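Long-range contacts in NADH-dependent FAD reductase (Streptomyces globisporus, PDB 4R82), which reduces FAD to FADH2 with NADH, supplying the diffusible reduced flavin used by a halogenase and a monooxygenase in the biosynthesis of the enediyne antibiotic C-1027: residues A131-A136 and G151-A156; V37-S42 and T77-F82; S85-G90 and P124-A129. All coordinates share one frame; numbering follows the deposited sequence.

Contact 1 of 3, residues A131-A136 and G151-A156; sequences AHLECA and GEVITA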
ATOM      1  N   ALA A 131      13.088   7.312   4.773  1.00  9.79           N
ATOM      2  CA  ALA A 131      13.431   7.682   3.403  1.00 10.87           C
ATOM      3  C   ALA A 131      12.675   8.901   2.958  1.00  9.25           C
ATOM      4  O   ALA A 131      11.582   9.179   3.463  1.00 10.21           O
ATOM      5  CB  ALA A 131      13.145   6.532   2.467  1.00 10.50           C
ATOM      6  N   HIS A 132      13.252   9.608   1.983  1.00  9.37           N
ATOM      7  CA  HIS A 132      12.574  10.716   1.299  1.00  9.41           C
ATOM      8  C   HIS A 132      12.518  10.381  -0.179  1.00 11.34           C
ATOM      9  O   HIS A 132      13.523   9.951  -0.756  1.00 12.65           O
ATOM     10  CB  HIS A 132      13.376  12.016   1.450  1.00 12.34           C
ATOM     11  CG  HIS A 132      13.458  12.536   2.853  1.00  9.57           C
ATOM     12  ND1 HIS A 132      14.515  13.301   3.293  1.00 12.53           N
ATOM     13  CD2 HIS A 132      12.605  12.429   3.902  1.00 13.24           C
ATOM     14  CE1 HIS A 132      14.320  13.631   4.559  1.00 17.32           C
ATOM     15  NE2 HIS A 132      13.168  13.114   4.952  1.00 15.02           N
ATOM     16  N   LEU A 133      11.365  10.598  -0.805  1.00 12.47           N
ATOM     17  CA  LEU A 133      11.251  10.438  -2.252  1.00 11.37           C
ATOM     18  C   LEU A 133      10.666  11.725  -2.787  1.00 11.72           C
ATOM     19  O   LEU A 133       9.687  12.225  -2.254  1.00 14.78           O
ATOM     20  CB  LEU A 133      10.314   9.286  -2.620  1.00 15.98           C
ATOM     21  CG  LEU A 133      10.646   7.863  -2.163  1.00 19.35           C
ATOM     22  CD1 LEU A 133      10.105   7.596  -0.761  1.00 16.99           C
ATOM     23  CD2 LEU A 133      10.120   6.828  -3.166  1.00 26.32           C
ATOM     24  N   GLU A 134      11.281  12.283  -3.818  1.00  9.60           N
ATOM     25  CA  GLU A 134      10.709  13.443  -4.484  1.00 11.70           C
ATOM     26  C   GLU A 134      10.224  13.006  -5.855  1.00 13.80           C
ATOM     27  O   GLU A 134      10.969  12.369  -6.614  1.00 14.98           O
ATOM     28  CB  GLU A 134      11.742  14.570  -4.570  1.00 15.61           C
ATOM     29  CG  GLU A 134      12.102  15.105  -3.180  1.00 18.08           C
ATOM     30  CD  GLU A 134      13.190  16.154  -3.206  1.00 25.95           C
ATOM     31  OE1 GLU A 134      12.878  17.318  -3.521  1.00 23.77           O
ATOM     32  OE2 GLU A 134      14.352  15.812  -2.891  1.00 31.62           O
ATOM     33  N   CYS A 135       8.973  13.341  -6.166  1.00 11.94           N
ATOM     34  CA  CYS A 135       8.291  12.747  -7.303  1.00 11.60           C
ATOM     35  C   CYS A 135       7.661  13.792  -8.189  1.00 14.55           C
ATOM     36  O   CYS A 135       7.149  14.796  -7.699  1.00 16.97           O
ATOM     37  CB  CYS A 135       7.169  11.841  -6.809  1.00 12.47           C
ATOM     38  SG  CYS A 135       7.734  10.561  -5.670  1.00 19.03           S
ATOM     39  N   ALA A 136       7.670  13.541  -9.494  1.00 11.58           N
ATOM     40  CA  ALA A 136       6.991  14.415 -10.436  1.00 12.13           C
ATOM     41  C   ALA A 136       5.635  13.805 -10.739  1.00 16.90           C
ATOM     42  O   ALA A 136       5.543  12.612 -11.035  1.00 16.24           O
ATOM     43  CB  ALA A 136       7.804  14.532 -11.712  1.00 13.64           C
ATOM     44  N   GLY A 151       3.192   9.280  -9.446  1.00 11.68           N
ATOM     45  CA  GLY A 151       4.360  10.129  -9.573  1.00 14.18           C
ATOM     46  C   GLY A 151       5.582   9.358 -10.009  1.00 14.22           C
ATOM     47  O   GLY A 151       5.731   8.185  -9.665  1.00 13.83           O
ATOM     48  N   GLU A 152       6.448  10.017 -10.773  1.00 12.24           N
ATOM     49  CA  GLU A 152       7.724   9.418 -11.145  1.00 11.42           C
ATOM     50  C   GLU A 152       8.782   9.876 -10.143  1.00 13.95           C
ATOM     51  O   GLU A 152       8.897  11.070  -9.854  1.00 13.58           O
ATOM     52  CB  GLU A 152       8.117   9.789 -12.580  1.00 14.73           C
ATOM     53  CG  GLU A 152       9.475   9.192 -12.974  1.00 19.95           C
ATOM     54  CD  GLU A 152       9.815   9.377 -14.432  1.00 26.01           C
ATOM     55  OE1 GLU A 152       8.930   9.799 -15.204  1.00 30.90           O
ATOM     56  OE2 GLU A 152      10.973   9.090 -14.807  1.00 27.39           O
ATOM     57  N   VAL A 153       9.548   8.924  -9.605  1.00 14.06           N
ATOM     58  CA  VAL A 153      10.561   9.227  -8.602  1.00 11.52           C
ATOM     59  C   VAL A 153      11.732   9.935  -9.281  1.00 12.75           C
ATOM     60  O   VAL A 153      12.354   9.373 -10.191  1.00 14.46           O
ATOM     61  CB  VAL A 153      11.078   7.943  -7.926  1.00 11.98           C
ATOM     62  CG1 VAL A 153      12.135   8.284  -6.876  1.00 14.20           C
ATOM     63  CG2 VAL A 153       9.910   7.176  -7.286  1.00  9.63           C
ATOM     64  N   ILE A 154      11.998  11.176  -8.853  1.00 11.25           N
ATOM     65  CA  ILE A 154      13.079  11.978  -9.422  0.51 13.69           C
ATOM     66  C   ILE A 154      14.354  11.760  -8.627  1.00 12.81           C
ATOM     67  O   ILE A 154      15.450  11.634  -9.191  1.00 17.22           O
ATOM     68  CB  ILE A 154      12.743  13.480  -9.394  0.51 17.67           C
ATOM     69  CG1 ILE A 154      11.431  13.746 -10.129  0.51 19.25           C
ATOM     70  CG2 ILE A 154      13.887  14.303  -9.988  0.51 19.14           C
ATOM     71  CD1 ILE A 154      11.364  13.102 -11.487  0.51 16.85           C
ATOM     72  N   THR A 155      14.215  11.722  -7.313  1.00 12.85           N
ATOM     73  CA  THR A 155      15.362  11.428  -6.479  1.00 16.82           C
ATOM     74  C   THR A 155      14.854  10.811  -5.200  1.00 13.09           C
ATOM     75  O   THR A 155      13.680  10.948  -4.858  1.00 13.21           O
ATOM     76  CB  THR A 155      16.209  12.687  -6.171  1.00 24.17           C
ATOM     77  OG1 THR A 155      17.440  12.301  -5.536  1.00 25.44           O
ATOM     78  CG2 THR A 155      15.454  13.620  -5.261  1.00 25.14           C
ATOM     79  N   ALA A 156      15.727  10.096  -4.506  1.00 13.70           N
ATOM     80  CA  ALA A 156      15.355   9.562  -3.209  1.00 12.20           C
ATOM     81  C   ALA A 156      16.594   9.445  -2.354  1.00 11.54           C
ATOM     82  O   ALA A 156      17.705   9.340  -2.884  1.00 13.23           O
ATOM     83  CB  ALA A 156      14.653   8.210  -3.351  1.00 15.03           C
TER
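The carbonyl oxygen of Glu134 accepts from two consecutive amides: Ile154 N comes to 2.7 Å from Glu134 O, nearly in line with the carbonyl bond, and Thr155 N adds a weak bond to the same oxygen at 3.4 Å. Two residues of one strand thus face a single residue of the other, and the register slips by one. Just before the slip, Glu134 N gives Thr155 O a nearly straight bond of 2.9 Å (172° at the hydrogen). Beyond it, Ala136 and Glu152 make a regular hydrogen-bonded pair.

Glu134 and Thr155 run side by side, pointing the same way. With Thr155 OG1 opposite the backbone N (chi1 -170°), its methyl CG2 sits 3.4 Å from Glu134 OE2. The other carboxylate oxygen, OE1, takes the backbone amides of Glu120 and Ser121, which would probably favour the charged form of this buried acid.

The other face is apolar: Leu133 CD2 passes Val153 CG2 at a slant, 4.1 Å away, and Ala156 and Cys135 flank them. Ala156 also pairs with a strand of the second subunit, so the sheet runs on across the dimer interface. The whole is a classic beta bulge in the long antiparallel hairpin of strands 131-143 and 146-158, at the centre of the main sheet of this flavin reductase domain.

Contact 2 of 3, residues V37-S42 and T77-F82; sequences VTVGGS and TALPTF
This is a mostly apolar contact at the place where two neighbouring strands of the main sheet part company: strand 35-39 runs out into a glycine loop, while the chain leaving helix 71-78 turns through Leu79 and Pro80 into strand 81-86. Val39 carries most of it. Leu79 CD1 sits against Val39 CB at 3.7 Å, on the CG2 side, while Val39 CG1 packs on Phe82 CB at 4.0 Å; in both cases the side chains meet at a slant. Leu79 CD1 also rests on the loop backbone, 3.6 Å from Gly40 O.

Phe82 swings its ring in between its own backbone N and carbonyl carbon (chi1 63°), which brings CD2 to 4.1 Å from Val37 CG1. The course of the backbone itself sets Phe82 CB 3.6 Å from Thr38 O. Ile64 of strand 61-67 touches both Val37 and Phe82, and Met72, Arg75 and Leu76 of helix 71-78 cover Val39. The side chain of Val37 lies about 7 Å from the bound FAD, consistent with the inner end of this contact lying behind the flavin site.

No direct hydrogen bond joins the two segments. Where the strands have drawn too far apart to pair, a water stands in: it accepts from Gly40 N at 2.9 Å and donates to Thr81 O at 2.8 Å, carrying on the pairing that Thr38 makes with Ala83 further in. Thr38 OG1 hydrogen-bonds to Pro124 O. The chemistry implies a division of labour: branched aliphatic groups and one ring close the interior, while one amide and one carbonyl of the diverging backbones are bridged by a water.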
ATOM      1  N   VAL A  37       3.054  13.056   3.140  1.00 10.30           N
ATOM      2  CA  VAL A  37       3.202  13.633   1.816  1.00 11.22           C
ATOM      3  C   VAL A  37       3.308  15.142   1.964  1.00 10.44           C
ATOM      4  O   VAL A  37       2.513  15.748   2.687  1.00 10.80           O
ATOM      5  CB  VAL A  37       1.986  13.287   0.938  1.00  9.54           C
ATOM      6  CG1 VAL A  37       2.059  14.014  -0.411  1.00 11.31           C
ATOM      7  CG2 VAL A  37       1.910  11.778   0.720  1.00  9.55           C
ATOM      8  N   THR A  38       4.275  15.756   1.285  1.00  8.40           N
ATOM      9  CA  THR A  38       4.405  17.205   1.365  1.00  8.91           C
ATOM     10  C   THR A  38       4.490  17.849  -0.007  1.00  9.69           C
ATOM     11  O   THR A  38       4.880  17.211  -0.996  1.00 11.72           O
ATOM     12  CB  THR A  38       5.631  17.635   2.197  1.00 13.04           C
ATOM     13  OG1 THR A  38       6.817  17.044   1.642  1.00 12.52           O
ATOM     14  CG2 THR A  38       5.488  17.189   3.652  1.00 12.05           C
ATOM     15  N   VAL A  39       4.116  19.122  -0.051  1.00 12.77           N
ATOM     16  CA  VAL A  39       4.274  19.928  -1.255  1.00 10.16           C
ATOM     17  C   VAL A  39       4.864  21.274  -0.895  1.00 14.14           C
ATOM     18  O   VAL A  39       4.776  21.711   0.258  1.00 14.18           O
ATOM     19  CB  VAL A  39       2.923  20.158  -1.977  1.00 12.65           C
ATOM     20  CG1 VAL A  39       2.350  18.844  -2.479  1.00 12.26           C
ATOM     21  CG2 VAL A  39       1.938  20.859  -1.046  1.00 13.07           C
ATOM     22  N   GLY A  40       5.478  21.919  -1.886  1.00 11.59           N
ATOM     23  CA  GLY A  40       5.983  23.266  -1.729  1.00 12.94           C
ATOM     24  C   GLY A  40       4.959  24.251  -2.252  1.00 16.90           C
ATOM     25  O   GLY A  40       3.780  24.179  -1.893  1.00 16.91           O
ATOM     26  N   GLY A  41       5.389  25.169  -3.109  1.00 16.79           N
ATOM     27  CA  GLY A  41       4.484  26.181  -3.613  1.00 20.56           C
ATOM     28  C   GLY A  41       4.362  27.342  -2.644  1.00 20.04           C
ATOM     29  O   GLY A  41       5.119  27.443  -1.678  1.00 18.21           O
ATOM     30  N   SER A  42       3.388  28.205  -2.884  1.00 15.78           N
ATOM     31  CA  SER A  42       3.231  29.412  -2.084  0.54 16.65           C
ATOM     32  C   SER A  42       2.825  29.105  -0.647  1.00 20.28           C
ATOM     33  O   SER A  42       3.106  29.884   0.261  1.00 21.18           O
ATOM     34  CB  SER A  42       2.219  30.347  -2.734  0.54 17.72           C
ATOM     35  OG  SER A  42       2.714  30.799  -3.979  0.54 21.13           O
ATOM     36  N   THR A  77      -3.199  18.830  -7.267  1.00 17.56           N
ATOM     37  CA  THR A  77      -3.742  19.064  -8.600  1.00 17.68           C
ATOM     38  C   THR A  77      -3.085  20.281  -9.249  1.00 20.07           C
ATOM     39  O   THR A  77      -3.001  20.371 -10.472  1.00 27.50           O
ATOM     40  CB  THR A  77      -5.275  19.201  -8.596  1.00 23.25           C
ATOM     41  OG1 THR A  77      -5.667  20.356  -7.845  1.00 32.02           O
ATOM     42  CG2 THR A  77      -5.899  17.962  -7.986  1.00 19.24           C
ATOM     43  N   ALA A  78      -2.605  21.210  -8.426  1.00 17.26           N
ATOM     44  CA  ALA A  78      -2.041  22.460  -8.944  1.00 16.04           C
ATOM     45  C   ALA A  78      -0.520  22.430  -9.124  1.00 15.79           C
ATOM     46  O   ALA A  78       0.016  23.213  -9.894  1.00 16.51           O
ATOM     47  CB  ALA A  78      -2.427  23.622  -8.053  1.00 17.50           C
ATOM     48  N   LEU A  79       0.164  21.542  -8.413  1.00 13.57           N
ATOM     49  CA  LEU A  79       1.632  21.553  -8.377  1.00 14.01           C
ATOM     50  C   LEU A  79       2.242  20.391  -9.152  1.00 13.75           C
ATOM     51  O   LEU A  79       1.635  19.332  -9.266  1.00 15.83           O
ATOM     52  CB  LEU A  79       2.123  21.518  -6.923  1.00 13.25           C
ATOM     53  CG  LEU A  79       1.700  22.743  -6.105  1.00 15.92           C
ATOM     54  CD1 LEU A  79       2.002  22.548  -4.625  1.00 18.72           C
ATOM     55  CD2 LEU A  79       2.400  23.969  -6.632  1.00 19.22           C
ATOM     56  N   PRO A  80       3.464  20.581  -9.678  1.00 14.45           N
ATOM     57  CA  PRO A  80       4.028  19.544 -10.547  1.00 15.31           C
ATOM     58  C   PRO A  80       4.754  18.423  -9.806  1.00 14.66           C
ATOM     59  O   PRO A  80       5.037  17.379 -10.406  1.00 16.69           O
ATOM     60  CB  PRO A  80       5.028  20.328 -11.405  1.00 14.91           C
ATOM     61  CG  PRO A  80       5.525  21.404 -10.471  1.00 17.55           C
ATOM     62  CD  PRO A  80       4.272  21.815  -9.688  1.00 17.27           C
ATOM     63  N   THR A  81       5.062  18.625  -8.528  1.00 11.44           N
ATOM     64  CA  THR A  81       5.857  17.648  -7.790  1.00 10.76           C
ATOM     65  C   THR A  81       5.372  17.531  -6.363  1.00 16.29           C
ATOM     66  O   THR A  81       4.738  18.450  -5.846  1.00 16.76           O
ATOM     67  CB  THR A  81       7.362  18.029  -7.709  1.00 16.68           C
ATOM     68  OG1 THR A  81       7.499  19.306  -7.076  1.00 22.70           O
ATOM     69  CG2 THR A  81       8.015  18.074  -9.086  1.00 15.61           C
ATOM     70  N   PHE A  82       5.677  16.403  -5.728  1.00 14.08           N
ATOM     71  CA  PHE A  82       5.376  16.226  -4.311  1.00 12.25           C
ATOM     72  C   PHE A  82       6.481  15.408  -3.680  1.00 13.50           C
ATOM     73  O   PHE A  82       7.327  14.855  -4.379  1.00 13.61           O
ATOM     74  CB  PHE A  82       3.997  15.573  -4.060  1.00 13.39           C
ATOM     75  CG  PHE A  82       3.855  14.160  -4.600  1.00 11.61           C
ATOM     76  CD1 PHE A  82       3.407  13.946  -5.896  1.00 16.13           C
ATOM     77  CD2 PHE A  82       4.165  13.050  -3.815  1.00 13.40           C
ATOM     78  CE1 PHE A  82       3.256  12.662  -6.402  1.00 14.91           C
ATOM     79  CE2 PHE A  82       4.025  11.757  -4.318  1.00 13.06           C
ATOM     80  CZ  PHE A  82       3.570  11.563  -5.616  1.00 13.20           C
TER
HETATM   81  O   HOH W   1       6.008  20.452  -4.337  1.00 19.60           O

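Contact 3 of 3, residues S85-G90 and P124-A129; sequences SVLEAG and PLIAGA
Ser85 and Ile126 lie abreast with CA atoms 5.9 Å apart where strand 81-86 passes the end of short strand 124-126, and the second chain then folds back through a type II turn from Ile126 to Ala129 that brings Ala129 beside Leu87. Gly128 takes the third position of that turn with positive phi (88°).

One direct hydrogen bond spans the gap: Ile126 N donates to Ser85 OG at 3.0 Å, nearly straight at 169°. A chi1 of -62° turns OG toward strand 124-126, where that amide reaches it, and Ile126 CG1 packs 3.7 Å from Ser85 OG. After the turn, the Ala129 methyl presses on Val86 O at 3.3 Å. Glu88 CB lies against Gly128 O at 3.2 Å, and beyond it the side chain bends at chi2. Its carboxylate oxygen OE1 then takes Gly90 N at 2.8 Å, from above the carboxylate plane. Water 2 gives one hydrogen to that same OE1 and the other to Gly128 O, 2.7 Å away, so the glutamate ties its own loop to the turn.

Ile126 O accepts from His132 NE2 as well as, weakly, from Ala129 N. The arrangement is a side-chain-to-backbone link between two separate beta sheets, the main one and the small pair 115-117 with 124-126, closed by a glycine-bearing type II turn that leads into strand 131-143.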
ATOM      1  N   SER A  85       7.724  11.329   2.756  1.00  9.01           N
ATOM      2  CA  SER A  85       8.643  11.015   3.832  1.00 11.22           C
ATOM      3  C   SER A  85       8.090   9.789   4.526  1.00 10.64           C
ATOM      4  O   SER A  85       7.005   9.849   5.119  1.00 11.00           O
ATOM      5  CB  SER A  85       8.746  12.179   4.824  1.00 11.42           C
ATOM      6  OG  SER A  85       9.259  13.346   4.200  1.00 12.57           O
ATOM      7  N   VAL A  86       8.823   8.681   4.445  1.00  8.68           N
ATOM      8  CA  VAL A  86       8.405   7.452   5.107  1.00 10.26           C
ATOM      9  C   VAL A  86       8.791   7.546   6.571  1.00 11.29           C
ATOM     10  O   VAL A  86       9.978   7.646   6.908  1.00 11.07           O
ATOM     11  CB  VAL A  86       9.075   6.226   4.489  1.00 11.80           C
ATOM     12  CG1 VAL A  86       8.707   4.963   5.274  1.00 12.43           C
ATOM     13  CG2 VAL A  86       8.691   6.101   3.016  1.00 13.06           C
ATOM     14  N   LEU A  87       7.799   7.519   7.455  1.00 10.48           N
ATOM     15  CA  LEU A  87       8.060   7.794   8.861  1.00  9.53           C
ATOM     16  C   LEU A  87       8.714   6.628   9.576  1.00 11.21           C
ATOM     17  O   LEU A  87       8.348   5.471   9.375  1.00 11.32           O
ATOM     18  CB  LEU A  87       6.777   8.208   9.600  1.00  9.38           C
ATOM     19  CG  LEU A  87       6.141   9.522   9.124  1.00  9.66           C
ATOM     20  CD1 LEU A  87       4.909   9.841   9.991  1.00 12.30           C
ATOM     21  CD2 LEU A  87       7.151  10.668   9.155  1.00 13.20           C
ATOM     22  N   GLU A  88       9.683   6.964  10.421  1.00 10.81           N
ATOM     23  CA  GLU A  88      10.428   6.016  11.221  1.00 11.23           C
ATOM     24  C   GLU A  88       9.640   5.612  12.471  1.00 13.69           C
ATOM     25  O   GLU A  88       8.702   6.301  12.869  1.00 16.61           O
ATOM     26  CB  GLU A  88      11.777   6.667  11.570  1.00 14.78           C
ATOM     27  CG  GLU A  88      12.764   5.827  12.331  1.00 18.43           C
ATOM     28  CD  GLU A  88      12.563   5.942  13.827  1.00 28.09           C
ATOM     29  OE1 GLU A  88      11.979   6.963  14.258  1.00 26.25           O
ATOM     30  OE2 GLU A  88      12.974   5.016  14.563  1.00 25.37           O
ATOM     31  N   ALA A  89      10.038   4.499  13.084  1.00 14.28           N
ATOM     32  CA  ALA A  89       9.321   3.894  14.200  1.00 17.32           C
ATOM     33  C   ALA A  89       8.930   4.838  15.334  1.00 20.57           C
ATOM     34  O   ALA A  89       7.891   4.643  15.959  1.00 26.06           O
ATOM     35  CB  ALA A  89      10.118   2.720  14.754  1.00 18.02           C
ATOM     36  N   GLY A  90       9.752   5.843  15.616  1.00 18.11           N
ATOM     37  CA  GLY A  90       9.461   6.740  16.730  1.00 21.14           C
ATOM     38  C   GLY A  90       8.787   8.062  16.369  1.00 19.00           C
ATOM     39  O   GLY A  90       8.815   9.015  17.156  1.00 21.14           O
ATOM     40  N   PRO A 124       9.049  20.577   1.976  1.00 16.36           N
ATOM     41  CA  PRO A 124       9.743  20.190   3.205  1.00 14.77           C
ATOM     42  C   PRO A 124       9.799  18.673   3.337  1.00 15.52           C
ATOM     43  O   PRO A 124       8.791  17.995   3.136  1.00 16.46           O
ATOM     44  CB  PRO A 124       8.861  20.794   4.308  1.00 15.92           C
ATOM     45  CG  PRO A 124       8.119  21.913   3.636  1.00 18.27           C
ATOM     46  CD  PRO A 124       7.856  21.405   2.247  1.00 14.84           C
ATOM     47  N   LEU A 125      10.972  18.133   3.656  1.00 11.98           N
ATOM     48  CA  LEU A 125      11.111  16.694   3.834  1.00 11.11           C
ATOM     49  C   LEU A 125      11.258  16.462   5.334  1.00 11.53           C
ATOM     50  O   LEU A 125      12.009  17.178   5.985  1.00 15.74           O
ATOM     51  CB  LEU A 125      12.366  16.194   3.115  1.00 13.37           C
ATOM     52  CG  LEU A 125      12.461  16.580   1.639  1.00 17.36           C
ATOM     53  CD1 LEU A 125      13.788  16.136   1.047  1.00 17.35           C
ATOM     54  CD2 LEU A 125      11.333  15.942   0.898  1.00 20.29           C
ATOM     55  N   ILE A 126      10.536  15.493   5.889  1.00 11.54           N
ATOM     56  CA  ILE A 126      10.500  15.350   7.343  1.00 13.52           C
ATOM     57  C   ILE A 126      11.790  14.719   7.869  1.00 13.48           C
ATOM     58  O   ILE A 126      12.167  13.621   7.454  1.00 13.78           O
ATOM     59  CB  ILE A 126       9.290  14.514   7.804  1.00 15.89           C
ATOM     60  CG1 ILE A 126       7.990  15.053   7.190  1.00 16.68           C
ATOM     61  CG2 ILE A 126       9.190  14.513   9.327  1.00 15.13           C
ATOM     62  CD1 ILE A 126       7.731  16.521   7.439  1.00 15.62           C
ATOM     63  N   ALA A 127      12.473  15.419   8.772  1.00 13.50           N
ATOM     64  CA  ALA A 127      13.727  14.911   9.325  1.00 14.35           C
ATOM     65  C   ALA A 127      13.438  13.669  10.154  1.00 14.86           C
ATOM     66  O   ALA A 127      12.362  13.551  10.747  1.00 15.34           O
ATOM     67  CB  ALA A 127      14.413  15.984  10.180  1.00 17.00           C
ATOM     68  N   GLY A 128      14.389  12.737  10.194  1.00 13.84           N
ATOM     69  CA  GLY A 128      14.207  11.527  10.975  1.00 14.03           C
ATOM     70  C   GLY A 128      13.514  10.397  10.241  1.00 11.92           C
ATOM     71  O   GLY A 128      13.365   9.303  10.787  1.00 14.21           O
ATOM     72  N   ALA A 129      13.102  10.653   9.003  1.00 11.67           N
ATOM     73  CA  ALA A 129      12.384   9.674   8.197  1.00 11.63           C
ATOM     74  C   ALA A 129      13.280   8.519   7.746  1.00 11.62           C
ATOM     75  O   ALA A 129      14.506   8.667   7.645  1.00 11.33           O
ATOM     76  CB  ALA A 129      11.778  10.364   6.980  1.00 12.88           C
TER
HETATM   77  O   HOH W   2      13.421   9.185  13.516  1.00 17.26           O

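In the fold
All three contacts are largely buried and meet along the row of strands 35-39, 81-86, 131-143 and 146-158. Contact 1 is true strand pairing, held by backbone bonds; contact 2 relies on apolar side chains and a water at the ends of two diverging strands, reaching the surface at its glycine loop; contact 3 joins a separate small sheet through a serine hydroxyl, with a water at its more open end. Strand 81-86 serves both contacts 2 and 3. Contact 1 meets contact 2 through the backbone, Cys135 N lying 2.9 Å from Phe82 O, whereas a histidine side chain and a threonine hydroxyl tie contact 3 to the other two.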